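Local coordinates for tail fiber protein (Acinetobacter phage AM24, PDB 5W5P) that probably binds, and may degrade, the capsular polysaccharide of its Acinetobacter host as the trimeric tailspike of the phage, at residues I309-L315 with G331-Y337; W316-F322 with Y337-T343; L346-K350 with Y380-V384; Y416-S420 with G429-S433. All coordinates share one frame; numbering follows the deposited sequence.

Strands 306-310 and 315-317 run beside 331-339, one level on in the parallel beta-helix. Contact 1 pairs 309-315 with 331-337 and closes a loop that holds strand 321-328. Contact 2 carries the same pairing onward, from 316-322 to 337-343. The two cross along the chain and share Tyr337, and Phe322 of contact 2 packs on Cys311 and Asn314 of contact 1. Contact 3 then opens at helix 346-349 and closes on the loop 380-384. It touches contact 2 where Tyr380 OH meets Asn342 OD1. Contact 4 closes last, between 416-420 and 429-433, and Tyr416 adjoins Tyr380 of contact 3. Contacts 1 and 2 join neighbouring parallel strands; contacts 3 and 4 bring in the helical turn and loops between them.

Contact 1. Residues I309-L315 with G331-Y337; sequences IRCDGNL and GTFIGNY
Asn314 and Asn336 lie side by side with their amide planes only 9° apart. Asn336 OD1 takes two bonds, from Asn314 N at 2.9 Å and from Asn314 ND2 at 3.2 Å. The two donors arrive from opposite faces of its plane. At the other end of the Asn336 amide, ND2 donates to Cys311 O at 2.7 Å, from above that carbonyl plane. Asn314 ND2 also reaches Val284 O of the neighbouring strand 279-285, and Asn336 N is held by Asn372 OD1 of strand 365-375, on the next level. The Phe333 ring meets Cys311 obliquely, with CD2 3.6 Å from Cys311 CB and Cys311 SG 4.7 Å from the ring centroid. Phe369 stacks on this ring. Leu315 CD1 likewise comes obliquely to the Tyr337 ring, 3.5 Å from Tyr337 CD1.

Asp312 OD1 takes over Ile334 N, whose bond to Cys311 O is weak. Its CG is anti to the carbonyl carbon (chi1 -54°), which brings OD1 to Ile334 N at 2.9 Å, on the anti side of the carboxylate and well out of its plane. A water links Asp312 OD2 to Thr332 OG1. Regular parallel pairing flanks this site, with Thr332 N on Ile309 O and Tyr337 N on Asn314 O. Gly313 and Gly335 both have positive phi at the bend. Asparagines stacked in register at a turn between parallel strands are characteristic of the right-handed beta-helix.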
loop_
_atom_site.group_PDB
_atom_site.type_symbol
_atom_site.label_atom_id
_atom_site.label_comp_id
_atom_site.label_asym_id
_atom_site.label_seq_id
_atom_site.Cartn_x
_atom_site.Cartn_y
_atom_site.Cartn_z
ATOM N N ILE A 309 -0.135 -12.037 -4.482
ATOM C CA ILE A 309 -1.003 -11.889 -3.321
ATOM C C ILE A 309 -0.554 -10.645 -2.570
ATOM O O ILE A 309 0.646 -10.361 -2.479
ATOM C CB ILE A 309 -0.983 -13.140 -2.412
ATOM C CG1 ILE A 309 -1.924 -12.961 -1.216
ATOM C CG2 ILE A 309 0.427 -13.456 -1.933
ATOM C CD1 ILE A 309 -2.150 -14.219 -0.421
ATOM N N ARG A 310 -1.516 -9.881 -2.064
ATOM C CA ARG A 310 -1.229 -8.740 -1.207
ATOM C C ARG A 310 -2.037 -8.912 0.067
ATOM O O ARG A 310 -3.238 -9.194 0.005
ATOM C CB ARG A 310 -1.579 -7.402 -1.876
ATOM C CG ARG A 310 -1.170 -7.285 -3.331
ATOM C CD ARG A 310 -2.218 -7.890 -4.255
ATOM N NE ARG A 310 -2.176 -7.283 -5.580
ATOM C CZ ARG A 310 -2.798 -7.775 -6.645
ATOM N NH1 ARG A 310 -2.695 -7.165 -7.818
ATOM N NH2 ARG A 310 -3.521 -8.881 -6.538
ATOM N N CYS A 311 -1.378 -8.762 1.213
ATOM C CA CYS A 311 -2.037 -8.801 2.516
ATOM C C CYS A 311 -1.521 -7.609 3.315
ATOM O O CYS A 311 -0.437 -7.676 3.903
ATOM C CB CYS A 311 -1.771 -10.121 3.233
ATOM S SG CYS A 311 -2.293 -11.606 2.317
ATOM N N ASP A 312 -2.294 -6.522 3.336
ATOM C CA ASP A 312 -1.848 -5.255 3.898
ATOM C C ASP A 312 -2.782 -4.780 5.006
ATOM O O ASP A 312 -4.002 -4.952 4.923
ATOM C CB ASP A 312 -1.751 -4.179 2.811
ATOM C CG ASP A 312 -0.878 -4.605 1.642
ATOM O OD1 ASP A 312 0.042 -5.425 1.850
ATOM O OD2 ASP A 312 -1.106 -4.111 0.514
ATOM N N GLY A 313 -2.196 -4.184 6.045
ATOM C CA GLY A 313 -2.957 -3.493 7.069
ATOM C C GLY A 313 -4.022 -4.306 7.773
ATOM O O GLY A 313 -4.976 -3.728 8.306
ATOM N N ASN A 314 -3.894 -5.630 7.796
ATOM C CA ASN A 314 -4.848 -6.465 8.507
ATOM C C ASN A 314 -4.601 -6.410 10.013
ATOM O O ASN A 314 -3.503 -6.099 10.481
ATOM C CB ASN A 314 -4.756 -7.918 8.042
ATOM C CG ASN A 314 -5.323 -8.127 6.657
ATOM O OD1 ASN A 314 -6.534 -8.030 6.444
ATOM N ND2 ASN A 314 -4.449 -8.434 5.706
ATOM N N LEU A 315 -5.651 -6.719 10.770
ATOM C CA LEU A 315 -5.536 -7.033 12.188
ATOM C C LEU A 315 -5.627 -8.545 12.343
ATOM O O LEU A 315 -6.509 -9.178 11.754
ATOM C CB LEU A 315 -6.630 -6.336 12.995
ATOM C CG LEU A 315 -6.997 -6.843 14.392
ATOM C CD1 LEU A 315 -5.982 -6.406 15.416
ATOM C CD2 LEU A 315 -8.376 -6.323 14.773
ATOM N N GLY A 331 4.563 -11.341 -4.241
ATOM C CA GLY A 331 3.820 -11.221 -2.997
ATOM C C GLY A 331 4.234 -9.973 -2.238
ATOM O O GLY A 331 5.400 -9.578 -2.260
ATOM N N THR A 332 3.259 -9.352 -1.572
ATOM C CA THR A 332 3.505 -8.186 -0.736
ATOM C C THR A 332 2.714 -8.313 0.558
ATOM O O THR A 332 1.560 -8.747 0.548
ATOM C CB THR A 332 3.137 -6.879 -1.465
ATOM O OG1 THR A 332 1.935 -7.067 -2.221
ATOM C CG2 THR A 332 4.265 -6.440 -2.404
ATOM N N PHE A 333 3.350 -7.955 1.674
ATOM C CA PHE A 333 2.718 -7.961 2.998
ATOM C C PHE A 333 3.149 -6.679 3.709
ATOM O O PHE A 333 4.237 -6.629 4.293
ATOM C CB PHE A 333 3.108 -9.193 3.808
ATOM C CG PHE A 333 2.753 -10.502 3.151
ATOM C CD1 PHE A 333 3.556 -11.027 2.147
ATOM C CD2 PHE A 333 1.635 -11.222 3.551
ATOM C CE1 PHE A 333 3.251 -12.222 1.542
ATOM C CE2 PHE A 333 1.324 -12.426 2.946
ATOM C CZ PHE A 333 2.138 -12.926 1.937
ATOM N N ILE A 334 2.294 -5.658 3.677
ATOM C CA ILE A 334 2.647 -4.310 4.107
ATOM C C ILE A 334 1.779 -3.923 5.297
ATOM O O ILE A 334 0.552 -3.813 5.176
ATOM C CB ILE A 334 2.502 -3.288 2.970
ATOM C CG1 ILE A 334 3.179 -3.804 1.694
ATOM C CG2 ILE A 334 3.019 -1.912 3.409
ATOM C CD1 ILE A 334 3.236 -2.790 0.568
ATOM N N GLY A 335 2.413 -3.709 6.446
ATOM C CA GLY A 335 1.755 -3.039 7.550
ATOM C C GLY A 335 0.746 -3.855 8.320
ATOM O O GLY A 335 -0.164 -3.287 8.922
ATOM N N ASN A 336 0.873 -5.178 8.320
ATOM C CA ASN A 336 -0.043 -5.990 9.105
ATOM C C ASN A 336 0.219 -5.811 10.598
ATOM O O ASN A 336 1.301 -5.401 11.028
ATOM C CB ASN A 336 0.074 -7.463 8.722
ATOM C CG ASN A 336 -0.534 -7.751 7.370
ATOM O OD1 ASN A 336 -1.725 -7.515 7.152
ATOM N ND2 ASN A 336 0.287 -8.237 6.441
ATOM N N TYR A 337 -0.805 -6.121 11.389
ATOM C CA TYR A 337 -0.766 -6.017 12.843
ATOM C C TYR A 337 -1.020 -7.411 13.405
ATOM O O TYR A 337 -2.154 -7.906 13.366
ATOM C CB TYR A 337 -1.804 -5.003 13.333
ATOM C CG TYR A 337 -1.908 -4.808 14.836
ATOM C CD1 TYR A 337 -2.570 -5.736 15.634
ATOM C CD2 TYR A 337 -1.393 -3.671 15.450
ATOM C CE1 TYR A 337 -2.684 -5.557 16.994
ATOM C CE2 TYR A 337 -1.507 -3.481 16.816
ATOM C CZ TYR A 337 -2.156 -4.427 17.583
ATOM O OH TYR A 337 -2.277 -4.249 18.944
HETATM O O HOH W 1 0.277 -4.484 -1.699
#

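Contact 2. Residues W316-F322 with Y337-T343; sequences WESSGVF and YFEGNNT
Trp316 meets Phe338 and Asn341 through CB and the five-membered ring. Its CB lies 3.5 Å from Phe338 CD1. CG is anti to the backbone N (chi1 -164°), which lays the indole between Ser319 and Phe322. CD1 of the Trp316 indole comes 3.4 Å from Asn341 OD1. Trp316 NE1 ends the path on Gly320 O at 2.9 Å, with the oxygen in the ring plane, in a nearly straight hydrogen bond, N-H...O angle 178°. Ser319 CB sits over one indole face and Phe322 CD1 over the opposite one, both toward the rim. Phe338 turns its edge to the face of Phe322, in an offset edge-to-face pair with planes at 72°. The three rings form an aromatic cluster, which Phe374 extends beside Phe338.

Asn341 joins the two backbones. Its ND2 donates to Trp316 O at 3.0 Å, and Glu339 N reaches the same oxygen from the opposite face of the carbonyl plane. Asn341 OD1 accepts from Ser319 N at 2.7 Å, in its carbonyl plane and on a lone pair. On the other side of the sheet, Glu317 and Glu339 lie side by side, with OE2 atoms 5.6 Å apart. A water joins Glu317 OE2 to Tyr337 OH. The buried Asn341 amide is thus bonded at both ends, which fixes its rotation and ties the backbone of Trp316 and Ser319 to its own segment.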
loop_
_atom_site.group_PDB
_atom_site.type_symbol
_atom_site.label_atom_id
_atom_site.label_comp_id
_atom_site.label_asym_id
_atom_site.label_seq_id
_atom_site.Cartn_x
_atom_site.Cartn_y
_atom_site.Cartn_z
ATOM N N TRP A 316 -4.699 -9.123 13.112
ATOM C CA TRP A 316 -4.623 -10.576 13.311
ATOM C C TRP A 316 -4.203 -10.823 14.761
ATOM O O TRP A 316 -3.009 -10.888 15.071
ATOM C CB TRP A 316 -3.652 -11.214 12.326
ATOM C CG TRP A 316 -3.787 -12.696 12.201
ATOM C CD1 TRP A 316 -2.943 -13.646 12.713
ATOM C CD2 TRP A 316 -4.817 -13.409 11.508
ATOM N NE1 TRP A 316 -3.392 -14.903 12.386
ATOM C CE2 TRP A 316 -4.537 -14.784 11.640
ATOM C CE3 TRP A 316 -5.950 -13.018 10.788
ATOM C CZ2 TRP A 316 -5.353 -15.769 11.082
ATOM C CZ3 TRP A 316 -6.761 -13.996 10.235
ATOM C CH2 TRP A 316 -6.460 -15.355 10.386
ATOM N N GLU A 317 -5.192 -10.969 15.641
ATOM C CA GLU A 317 -4.969 -11.072 17.077
ATOM C C GLU A 317 -5.585 -12.357 17.613
ATOM O O GLU A 317 -6.670 -12.762 17.181
ATOM C CB GLU A 317 -5.563 -9.860 17.803
ATOM C CG GLU A 317 -5.023 -9.626 19.202
ATOM C CD GLU A 317 -5.380 -8.250 19.728
ATOM O OE1 GLU A 317 -6.084 -7.507 19.011
ATOM O OE2 GLU A 317 -4.956 -7.908 20.855
ATOM N N SER A 318 -4.884 -12.989 18.559
ATOM C CA SER A 318 -5.361 -14.209 19.217
ATOM C C SER A 318 -5.781 -15.255 18.192
ATOM O O SER A 318 -6.759 -15.981 18.376
ATOM C CB SER A 318 -6.507 -13.904 20.183
ATOM O OG SER A 318 -6.145 -12.874 21.084
ATOM N N SER A 319 -5.028 -15.338 17.108
ATOM C CA SER A 319 -5.428 -16.111 15.944
ATOM C C SER A 319 -4.398 -17.202 15.648
ATOM O O SER A 319 -3.464 -17.439 16.421
ATOM C CB SER A 319 -5.623 -15.174 14.752
ATOM O OG SER A 319 -6.827 -14.436 14.873
ATOM N N GLY A 320 -4.577 -17.867 14.516
ATOM C CA GLY A 320 -3.711 -18.952 14.094
ATOM C C GLY A 320 -2.712 -18.526 13.039
ATOM O O GLY A 320 -2.160 -17.422 13.089
ATOM N N VAL A 321 -2.476 -19.416 12.074
ATOM C CA VAL A 321 -1.564 -19.109 10.978
ATOM C C VAL A 321 -2.263 -18.157 10.017
ATOM O O VAL A 321 -3.333 -18.470 9.480
ATOM C CB VAL A 321 -1.108 -20.392 10.268
ATOM C CG1 VAL A 321 -0.405 -20.063 8.950
ATOM C CG2 VAL A 321 -0.192 -21.196 11.174
ATOM N N PHE A 322 -1.663 -16.981 9.801
ATOM C CA PHE A 322 -2.299 -15.975 8.960
ATOM C C PHE A 322 -2.265 -16.359 7.486
ATOM O O PHE A 322 -3.178 -15.998 6.731
ATOM C CB PHE A 322 -1.634 -14.612 9.166
ATOM C CG PHE A 322 -2.099 -13.563 8.193
ATOM C CD1 PHE A 322 -3.397 -13.069 8.256
ATOM C CD2 PHE A 322 -1.247 -13.082 7.209
ATOM C CE1 PHE A 322 -3.839 -12.110 7.360
ATOM C CE2 PHE A 322 -1.678 -12.125 6.304
ATOM C CZ PHE A 322 -2.976 -11.636 6.379
ATOM N N TYR A 337 -0.805 -6.121 11.389
ATOM C CA TYR A 337 -0.766 -6.017 12.843
ATOM C C TYR A 337 -1.020 -7.411 13.405
ATOM O O TYR A 337 -2.154 -7.906 13.366
ATOM C CB TYR A 337 -1.804 -5.003 13.333
ATOM C CG TYR A 337 -1.908 -4.808 14.836
ATOM C CD1 TYR A 337 -2.570 -5.736 15.634
ATOM C CD2 TYR A 337 -1.393 -3.671 15.450
ATOM C CE1 TYR A 337 -2.684 -5.557 16.994
ATOM C CE2 TYR A 337 -1.507 -3.481 16.816
ATOM C CZ TYR A 337 -2.156 -4.427 17.583
ATOM O OH TYR A 337 -2.277 -4.249 18.944
ATOM N N PHE A 338 0.035 -8.045 13.906
ATOM C CA PHE A 338 -0.056 -9.338 14.566
ATOM C C PHE A 338 0.179 -9.162 16.060
ATOM O O PHE A 338 1.108 -8.456 16.469
ATOM C CB PHE A 338 0.961 -10.322 13.993
ATOM C CG PHE A 338 0.834 -10.540 12.517
ATOM C CD1 PHE A 338 -0.128 -11.401 12.013
ATOM C CD2 PHE A 338 1.688 -9.900 11.631
ATOM C CE1 PHE A 338 -0.244 -11.615 10.648
ATOM C CE2 PHE A 338 1.582 -10.109 10.266
ATOM C CZ PHE A 338 0.614 -10.965 9.772
ATOM N N GLU A 339 -0.664 -9.805 16.870
ATOM C CA GLU A 339 -0.574 -9.673 18.322
ATOM C C GLU A 339 -1.070 -10.947 18.990
ATOM O O GLU A 339 -2.243 -11.303 18.846
ATOM C CB GLU A 339 -1.383 -8.469 18.812
ATOM C CG GLU A 339 -1.299 -8.236 20.312
ATOM C CD GLU A 339 0.128 -8.037 20.791
ATOM O OE1 GLU A 339 0.889 -7.311 20.117
ATOM O OE2 GLU A 339 0.490 -8.603 21.844
ATOM N N GLY A 340 -0.179 -11.618 19.722
ATOM C CA GLY A 340 -0.528 -12.741 20.575
ATOM C C GLY A 340 -1.307 -13.861 19.918
ATOM O O GLY A 340 -2.401 -14.205 20.373
ATOM N N ASN A 341 -0.752 -14.448 18.861
ATOM C CA ASN A 341 -1.419 -15.499 18.103
ATOM C C ASN A 341 -0.867 -16.858 18.521
ATOM O O ASN A 341 0.333 -17.111 18.375
ATOM C CB ASN A 341 -1.234 -15.268 16.604
ATOM C CG ASN A 341 -1.814 -13.941 16.147
ATOM O OD1 ASN A 341 -3.032 -13.776 16.096
ATOM N ND2 ASN A 341 -0.945 -12.987 15.816
ATOM N N ASN A 342 -1.743 -17.728 19.032
ATOM C CA ASN A 342 -1.332 -19.046 19.511
ATOM C C ASN A 342 -2.468 -20.064 19.454
ATOM O O ASN A 342 -2.814 -20.673 20.472
ATOM C CB ASN A 342 -0.797 -18.950 20.943
ATOM C CG ASN A 342 -0.155 -20.255 21.422
ATOM O OD1 ASN A 342 0.356 -21.040 20.621
ATOM N ND2 ASN A 342 -0.193 -20.492 22.733
ATOM N N THR A 343 -3.054 -20.265 18.279
ATOM C CA THR A 343 -4.109 -21.260 18.110
ATOM C C THR A 343 -4.102 -21.714 16.654
ATOM O O THR A 343 -3.201 -21.362 15.885
ATOM C CB THR A 343 -5.472 -20.705 18.544
ATOM O OG1 THR A 343 -6.490 -21.686 18.299
ATOM C CG2 THR A 343 -5.804 -19.426 17.789
HETATM O O HOH W 2 -4.835 -5.281 20.323
#

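Contact 3. Residues L346-K350 with Y380-V384; sequences LPTLK and YKADV
Tyr380 leads the contact and presents one ring face to Leu346. Leu346 CD2 stands 3.9 Å from the Tyr380 ring centroid and 30° off the ring normal, a CH-pi contact. Its nearest ring atoms are CE2 and CZ of Tyr380. The CG of Tyr380 is anti to the carbonyl carbon (chi1 -57°), which helps turn the ring face to Leu346 CD2. The phenol oxygen, Tyr380 OH, reaches past the leucine to Pro347, 3.3 Å from Pro347 CA. That hydroxyl is hydrogen-bonded to Asn342 OD1, just ahead of the helix.

The loop then returns at Asp383. Here OD2 accepts from Lys350 NZ at 3.1 Å, on its syn lone pair, in a salt bridge. The lysine is extended until a bend at chi4 (-56°), which swings NZ in to the carboxylate and near the edge of the Tyr380 ring. The other oxygen, Asp383 OD1, accepts from Asn385 N. Lys350 has positive phi, as the residue that leaves the helix, and its N still bonds Leu346 O. The arrangement is a short helical turn and a neighbouring loop, both excursions between strands of a parallel beta-helix, joined by one ring and one salt bridge.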
loop_
_atom_site.group_PDB
_atom_site.type_symbol
_atom_site.label_atom_id
_atom_site.label_comp_id
_atom_site.label_asym_id
_atom_site.label_seq_id
_atom_site.Cartn_x
_atom_site.Cartn_y
_atom_site.Cartn_z
ATOM N N LEU A 346 -0.908 -22.754 14.171
ATOM C CA LEU A 346 0.308 -22.081 14.620
ATOM C C LEU A 346 1.131 -22.890 15.617
ATOM O O LEU A 346 2.367 -22.895 15.482
ATOM C CB LEU A 346 -0.037 -20.705 15.205
ATOM C CG LEU A 346 1.064 -19.647 15.123
ATOM C CD1 LEU A 346 0.455 -18.269 15.003
ATOM C CD2 LEU A 346 1.992 -19.718 16.328
ATOM N N PRO A 347 0.558 -23.558 16.626
ATOM C CA PRO A 347 1.404 -24.364 17.522
ATOM C C PRO A 347 2.132 -25.506 16.826
ATOM O O PRO A 347 3.148 -25.977 17.350
ATOM C CB PRO A 347 0.411 -24.885 18.567
ATOM C CG PRO A 347 -0.686 -23.885 18.562
ATOM C CD PRO A 347 -0.825 -23.467 17.132
ATOM N N THR A 348 1.662 -25.959 15.664
ATOM C CA THR A 348 2.349 -27.032 14.952
ATOM C C THR A 348 3.317 -26.495 13.896
ATOM O O THR A 348 4.480 -26.905 13.855
ATOM C CB THR A 348 1.332 -27.978 14.306
ATOM O OG1 THR A 348 0.557 -28.615 15.328
ATOM C CG2 THR A 348 2.047 -29.048 13.494
ATOM N N LEU A 349 2.856 -25.580 13.039
ATOM C CA LEU A 349 3.738 -24.993 12.036
ATOM C C LEU A 349 4.738 -24.020 12.643
ATOM O O LEU A 349 5.806 -23.808 12.060
ATOM C CB LEU A 349 2.913 -24.289 10.959
ATOM C CG LEU A 349 1.902 -25.192 10.246
ATOM C CD1 LEU A 349 1.174 -24.426 9.156
ATOM C CD2 LEU A 349 2.598 -26.426 9.675
ATOM N N LYS A 350 4.414 -23.440 13.802
ATOM C CA LYS A 350 5.296 -22.522 14.527
ATOM C C LYS A 350 5.724 -21.351 13.645
ATOM O O LYS A 350 6.906 -21.021 13.533
ATOM C CB LYS A 350 6.504 -23.261 15.105
ATOM C CG LYS A 350 6.134 -24.258 16.180
ATOM C CD LYS A 350 7.362 -24.942 16.736
ATOM C CE LYS A 350 6.998 -25.927 17.832
ATOM N NZ LYS A 350 6.237 -25.276 18.931
ATOM N N TYR A 380 6.434 -18.004 21.941
ATOM C CA TYR A 380 7.275 -18.033 20.753
ATOM C C TYR A 380 8.411 -17.023 20.800
ATOM O O TYR A 380 9.137 -16.873 19.813
ATOM C CB TYR A 380 6.413 -17.831 19.506
ATOM C CG TYR A 380 5.343 -18.882 19.440
ATOM C CD1 TYR A 380 5.670 -20.202 19.159
ATOM C CD2 TYR A 380 4.019 -18.573 19.705
ATOM C CE1 TYR A 380 4.710 -21.181 19.120
ATOM C CE2 TYR A 380 3.046 -19.549 19.668
ATOM C CZ TYR A 380 3.401 -20.855 19.377
ATOM O OH TYR A 380 2.439 -21.838 19.334
ATOM N N LYS A 381 8.594 -16.340 21.930
ATOM C CA LYS A 381 9.752 -15.468 22.075
ATOM C C LYS A 381 11.048 -16.264 22.186
ATOM O O LYS A 381 12.077 -15.831 21.657
ATOM C CB LYS A 381 9.571 -14.559 23.291
ATOM C CG LYS A 381 8.465 -13.533 23.115
ATOM C CD LYS A 381 8.235 -12.748 24.387
ATOM C CE LYS A 381 7.113 -11.739 24.210
ATOM N NZ LYS A 381 6.840 -11.026 25.488
ATOM N N ALA A 382 11.015 -17.428 22.841
ATOM C CA ALA A 382 12.206 -18.240 23.079
ATOM C C ALA A 382 12.156 -19.600 22.387
ATOM O O ALA A 382 13.004 -20.456 22.665
ATOM C CB ALA A 382 12.421 -18.435 24.580
ATOM N N ASP A 383 11.188 -19.820 21.502
ATOM C CA ASP A 383 11.059 -21.075 20.768
ATOM C C ASP A 383 12.022 -21.059 19.587
ATOM O O ASP A 383 11.766 -20.379 18.586
ATOM C CB ASP A 383 9.614 -21.250 20.303
ATOM C CG ASP A 383 9.326 -22.640 19.759
ATOM O OD1 ASP A 383 10.273 -23.345 19.348
ATOM O OD2 ASP A 383 8.136 -23.021 19.727
ATOM N N VAL A 384 13.117 -21.822 19.688
ATOM C CA VAL A 384 14.142 -21.818 18.643
ATOM C C VAL A 384 13.608 -22.345 17.319
ATOM O O VAL A 384 14.211 -22.096 16.270
ATOM C CB VAL A 384 15.393 -22.622 19.077
ATOM C CG1 VAL A 384 15.880 -22.167 20.444
ATOM C CG2 VAL A 384 15.124 -24.124 19.068
#

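Contact 4. Residues Y416-S420 with G429-S433; sequences YRMWS and GNAFS
Two neighbouring levels of the parallel beta-helix meet here, near the end of its run of strands. The loop 416-420 follows strand 412-413, and 429-433 carries strand 431-432, which pairs in parallel with that same strand. Loop and strand meet through buried side chains, with no hydrogen bond between the two segments.

Met418, present as selenomethionine, points toward the strand. Its chain runs out extended, with CG anti to the backbone N (chi1 -165°), and bends at chi3. The bend places CE among three residues. Met418 CE lies 3.6 Å from Ala431 O. Asn430 CB and Phe432 CE1 are slightly farther from this methyl. The selenium, Met418 SE, comes 3.8 Å from Asn430 OD1. The polar end of Asn430 is satisfied elsewhere, with OD1 accepting from Asn411 ND2 and ND2 donating to Phe408 O and Gln427 OE1.

Trp419, the next residue, reaches Phe432 with the far end of its indole. Its chi1 of 61° sets CG between the backbone N and the carbonyl carbon, and the six-membered ring then extends to Phe432. Phe408 stacks on the indole. Phe432 also makes backbone hydrogen bonds to the second subunit, and Ala431 packs on Ser365 of that subunit, so this part of the strand lies at the trimer interface. The Trp419 and Phe432 rings are steeply inclined, with planes at 75° and centroids 5.9 Å apart. Trp419 CH2 meets Phe432 at its edge, near the ring plane, 3.9 Å from Phe432 CZ.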
loop_
_atom_site.group_PDB
_atom_site.type_symbol
_atom_site.label_atom_id
_atom_site.label_comp_id
_atom_site.label_asym_id
_atom_site.label_seq_id
_atom_site.Cartn_x
_atom_site.Cartn_y
_atom_site.Cartn_z
ATOM N N TYR A 416 11.436 -15.276 18.475
ATOM C CA TYR A 416 12.790 -15.796 18.347
ATOM C C TYR A 416 13.393 -15.421 16.999
ATOM O O TYR A 416 14.549 -14.985 16.926
ATOM C CB TYR A 416 12.802 -17.309 18.543
ATOM C CG TYR A 416 14.197 -17.839 18.735
ATOM C CD1 TYR A 416 14.857 -17.678 19.945
ATOM C CD2 TYR A 416 14.868 -18.478 17.703
ATOM C CE1 TYR A 416 16.145 -18.148 20.127
ATOM C CE2 TYR A 416 16.159 -18.950 17.875
ATOM C CZ TYR A 416 16.788 -18.781 19.090
ATOM O OH TYR A 416 18.066 -19.250 19.273
ATOM N N ARG A 417 12.619 -15.559 15.926
ATOM C CA ARG A 417 13.099 -15.225 14.596
ATOM C C ARG A 417 11.973 -14.600 13.787
ATOM O O ARG A 417 10.792 -14.893 13.994
ATOM C CB ARG A 417 13.638 -16.457 13.867
ATOM C CG ARG A 417 15.110 -16.737 14.133
ATOM C CD ARG A 417 15.648 -17.776 13.166
ATOM N NE ARG A 417 17.063 -18.041 13.386
ATOM C CZ ARG A 417 17.532 -19.033 14.135
ATOM N NH1 ARG A 417 16.695 -19.867 14.742
ATOM N NH2 ARG A 417 18.838 -19.190 14.276
HETATM N N MSE A 418 12.358 -13.742 12.851
HETATM C CA MSE A 418 11.399 -13.157 11.931
HETATM C C MSE A 418 11.261 -14.009 10.669
HETATM O O MSE A 418 10.196 -14.031 10.044
HETATM C CB MSE A 418 11.801 -11.732 11.570
HETATM C CG MSE A 418 10.676 -10.942 10.925
HETATM SE SE MSE A 418 11.276 -9.226 10.238
HETATM C CE MSE A 418 11.641 -8.336 11.939
ATOM N N TRP A 419 12.334 -14.715 10.305
ATOM C CA TRP A 419 12.320 -15.575 9.130
ATOM C C TRP A 419 13.260 -16.753 9.357
ATOM O O TRP A 419 14.088 -16.749 10.272
ATOM C CB TRP A 419 12.703 -14.797 7.862
ATOM C CG TRP A 419 14.077 -14.193 7.894
ATOM C CD1 TRP A 419 15.260 -14.837 7.669
ATOM C CD2 TRP A 419 14.412 -12.825 8.158
ATOM N NE1 TRP A 419 16.305 -13.957 7.776
ATOM C CE2 TRP A 419 15.813 -12.715 8.079
ATOM C CE3 TRP A 419 13.663 -11.684 8.456
ATOM C CZ2 TRP A 419 16.480 -11.510 8.287
ATOM C CZ3 TRP A 419 14.326 -10.492 8.666
ATOM C CH2 TRP A 419 15.719 -10.413 8.577
ATOM N N SER A 420 13.109 -17.774 8.514
ATOM C CA SER A 420 13.985 -18.938 8.582
ATOM C C SER A 420 15.434 -18.516 8.379
ATOM O O SER A 420 15.755 -17.797 7.428
ATOM C CB SER A 420 13.586 -19.970 7.526
ATOM O OG SER A 420 12.274 -20.454 7.736
ATOM N N GLY A 429 16.345 -2.072 8.321
ATOM C CA GLY A 429 15.331 -1.349 9.062
ATOM C C GLY A 429 14.460 -2.186 9.971
ATOM O O GLY A 429 13.500 -1.657 10.540
ATOM N N ASN A 430 14.761 -3.470 10.133
ATOM C CA ASN A 430 13.932 -4.350 10.944
ATOM C C ASN A 430 14.328 -4.270 12.412
ATOM O O ASN A 430 15.487 -4.002 12.755
ATOM C CB ASN A 430 14.049 -5.796 10.456
ATOM C CG ASN A 430 13.574 -5.967 9.025
ATOM O OD1 ASN A 430 12.373 -5.874 8.735
ATOM N ND2 ASN A 430 14.514 -6.211 8.119
ATOM N N ALA A 431 13.354 -4.531 13.284
ATOM C CA ALA A 431 13.558 -4.503 14.725
ATOM C C ALA A 431 13.392 -5.905 15.295
ATOM O O ALA A 431 12.398 -6.578 15.012
ATOM C CB ALA A 431 12.584 -3.543 15.396
ATOM N N PHE A 432 14.359 -6.335 16.098
ATOM C CA PHE A 432 14.368 -7.668 16.703
ATOM C C PHE A 432 14.380 -7.517 18.221
ATOM O O PHE A 432 15.375 -7.817 18.882
ATOM C CB PHE A 432 15.567 -8.479 16.213
ATOM C CG PHE A 432 15.727 -8.470 14.726
ATOM C CD1 PHE A 432 15.060 -9.394 13.943
ATOM C CD2 PHE A 432 16.538 -7.528 14.107
ATOM C CE1 PHE A 432 15.199 -9.383 12.571
ATOM C CE2 PHE A 432 16.681 -7.512 12.735
ATOM C CZ PHE A 432 16.015 -8.440 11.964
ATOM N N SER A 433 13.264 -7.054 18.768
ATOM C CA SER A 433 13.179 -6.819 20.201
ATOM C C SER A 433 13.318 -8.139 20.956
ATOM O O SER A 433 12.687 -9.141 20.607
ATOM C CB SER A 433 11.853 -6.127 20.526
ATOM O OG SER A 433 11.489 -6.286 21.882
#